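Local coordinates for putative p22 protein (Leishmania major, PDB 1YQF), which is of unknown function but belongs to the MAM33 family of mitochondrial glycoproteins and is a homologue of human p32, at residues Glu137-Ala140 with Lys141-Leu145. Sequence-based numbering, arbitrary orientation.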
ATOM      1  N   GLU A 137      12.132  -0.566  -1.831  1.00 33.95           N
ATOM      2  CA  GLU A 137      12.907   0.650  -1.598  1.00 34.47           C
ATOM      3  C   GLU A 137      12.797   1.605  -2.773  1.00 33.86           C
ATOM      4  O   GLU A 137      12.688   2.806  -2.576  1.00 33.28           O
ATOM      5  CB  GLU A 137      14.383   0.338  -1.326  1.00 35.19           C
ATOM      6  CG  GLU A 137      14.722   0.083   0.135  1.00 38.12           C
ATOM      7  CD  GLU A 137      14.180   1.135   1.090  1.00 40.92           C
ATOM      8  OE1 GLU A 137      14.186   2.344   0.753  1.00 42.84           O
ATOM      9  OE2 GLU A 137      13.749   0.741   2.194  1.00 42.32           O
ATOM     10  N   ALA A 138      12.819   1.063  -3.988  1.00 33.81           N
ATOM     11  CA  ALA A 138      12.711   1.878  -5.196  1.00 33.88           C
ATOM     12  C   ALA A 138      11.380   2.625  -5.225  1.00 34.70           C
ATOM     13  O   ALA A 138      11.325   3.782  -5.636  1.00 34.80           O
ATOM     14  CB  ALA A 138      12.853   1.013  -6.443  1.00 33.50           C
ATOM     15  N   GLU A 139      10.320   1.958  -4.773  1.00 35.79           N
ATOM     16  CA  GLU A 139       8.982   2.548  -4.744  1.00 37.00           C
ATOM     17  C   GLU A 139       8.917   3.654  -3.699  1.00 36.70           C
ATOM     18  O   GLU A 139       8.407   4.743  -3.971  1.00 36.62           O
ATOM     19  CB  GLU A 139       7.924   1.481  -4.441  1.00 37.85           C
ATOM     20  CG  GLU A 139       6.507   1.857  -4.862  1.00 41.67           C
ATOM     21  CD  GLU A 139       6.285   1.767  -6.369  1.00 46.45           C
ATOM     22  OE1 GLU A 139       6.476   0.669  -6.947  1.00 49.73           O
ATOM     23  OE2 GLU A 139       5.919   2.795  -6.980  1.00 49.31           O
ATOM     24  N   ALA A 140       9.446   3.366  -2.511  1.00 36.50           N
ATOM     25  CA  ALA A 140       9.462   4.319  -1.397  1.00 36.52           C
ATOM     26  C   ALA A 140      10.192   5.628  -1.718  1.00 36.37           C
ATOM     27  O   ALA A 140       9.768   6.697  -1.274  1.00 36.39           O
ATOM     28  CB  ALA A 140      10.069   3.673  -0.166  1.00 36.58           C
ATOM     29  N   LYS A 141      11.282   5.543  -2.478  1.00 36.22           N
ATOM     30  CA  LYS A 141      12.022   6.735  -2.892  1.00 36.37           C
ATOM     31  C   LYS A 141      11.158   7.579  -3.822  1.00 34.91           C
ATOM     32  O   LYS A 141      11.085   8.795  -3.674  1.00 35.30           O
ATOM     33  CB  LYS A 141      13.331   6.360  -3.592  1.00 37.02           C
ATOM     34  CG  LYS A 141      14.308   5.591  -2.700  1.00 40.53           C
ATOM     35  CD  LYS A 141      15.659   5.396  -3.381  1.00 44.25           C
ATOM     36  CE  LYS A 141      16.443   4.245  -2.755  1.00 46.16           C
ATOM     37  NZ  LYS A 141      15.999   2.910  -3.268  1.00 47.51           N
ATOM     38  N   ARG A 142      10.497   6.922  -4.771  1.00 33.34           N
ATOM     39  CA  ARG A 142       9.585   7.597  -5.693  1.00 31.86           C
ATOM     40  C   ARG A 142       8.390   8.214  -4.963  1.00 31.24           C
ATOM     41  O   ARG A 142       7.907   9.276  -5.348  1.00 30.07           O
ATOM     42  CB  ARG A 142       9.065   6.623  -6.746  1.00 31.56           C
ATOM     43  CG  ARG A 142      10.062   6.237  -7.818  1.00 31.01           C
ATOM     44  CD  ARG A 142       9.397   5.569  -9.016  1.00 30.11           C
ATOM     45  NE  ARG A 142       8.849   4.257  -8.677  1.00 29.50           N
ATOM     46  CZ  ARG A 142       9.542   3.119  -8.672  1.00 30.82           C
ATOM     47  NH1 ARG A 142      10.832   3.100  -8.992  1.00 31.62           N
ATOM     48  NH2 ARG A 142       8.941   1.984  -8.340  1.00 29.83           N
ATOM     49  N   ASN A 143       7.929   7.548  -3.903  1.00 30.74           N
ATOM     50  CA  ASN A 143       6.783   8.016  -3.123  1.00 30.63           C
ATOM     51  C   ASN A 143       7.016   9.391  -2.487  1.00 29.81           C
ATOM     52  O   ASN A 143       6.063  10.107  -2.209  1.00 29.62           O
ATOM     53  CB  ASN A 143       6.424   6.998  -2.028  1.00 30.94           C
ATOM     54  CG  ASN A 143       5.686   5.774  -2.565  1.00 31.94           C
ATOM     55  OD1 ASN A 143       5.185   5.770  -3.690  1.00 32.35           O
ATOM     56  ND2 ASN A 143       5.616   4.727  -1.751  1.00 33.47           N
ATOM     57  N   GLU A 144       8.281   9.749  -2.262  1.00 29.11           N
ATOM     58  CA  GLU A 144       8.641  11.035  -1.664  1.00 28.72           C
ATOM     59  C   GLU A 144       8.760  12.179  -2.666  1.00 27.37           C
ATOM     60  O   GLU A 144       8.740  13.341  -2.267  1.00 26.94           O
ATOM     61  CB  GLU A 144       9.984  10.923  -0.944  1.00 29.40           C
ATOM     62  CG  GLU A 144      10.005   9.995   0.254  1.00 32.76           C
ATOM     63  CD  GLU A 144      11.322  10.086   1.003  1.00 36.24           C
ATOM     64  OE1 GLU A 144      12.374   9.796   0.392  1.00 37.86           O
ATOM     65  OE2 GLU A 144      11.308  10.467   2.195  1.00 38.58           O
ATOM     66  N   LEU A 145       8.945  11.862  -3.944  1.00 26.19           N
ATOM     67  CA  LEU A 145       9.132  12.888  -4.968  1.00 25.34           C
ATOM     68  C   LEU A 145       7.792  13.467  -5.429  1.00 25.27           C
ATOM     69  O   LEU A 145       6.730  12.909  -5.145  1.00 25.14           O
ATOM     70  CB  LEU A 145       9.884  12.312  -6.171  1.00 24.95           C
ATOM     71  CG  LEU A 145      11.248  11.658  -5.918  1.00 24.85           C
ATOM     72  CD1 LEU A 145      11.830  11.134  -7.214  1.00 24.64           C
ATOM     73  CD2 LEU A 145      12.227  12.616  -5.271  1.00 23.98           C
TER
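K141 N donates to E137 O at 3.1 Å, and the lysine side chain doubles back over the same turn. The bend at its last torsion (chi4 81°) brings K141 NZ to 3.6 Å from E137 CB, whereas E137 OE1 stays 4.4 Å from K141 NZ, too far for a salt bridge. A138 O takes a weak bond from R142 N and also lies over one face of the R142 guanidinium. With chi1 at -159°, the E139 side chain starts out beside its carbonyl carbon, and a bend at chi2 carries the carboxylate to the edge of that guanidinium. E139 OE1 meets R142 NH2 at 3.1 Å, in the guanidinium plane, as a salt bridge, although the carboxylate and guanidinium planes stand 83° apart. R142 NH1 is hydrogen-bonded to the carbonyls of L130 and D133, which should fix the group's rotation. N143 N donates to E139 O at 2.8 Å. In the second subunit, A136 and E137 give weak backbone N-H bonds to E137 OE2, A136 packs on A140, and K59 forms a salt bridge with E144 OE1. The arrangement is a short alpha-helix, 136-144, with an i to i+3 Glu-Arg salt bridge, at the subunit interface of the p32-like trimer.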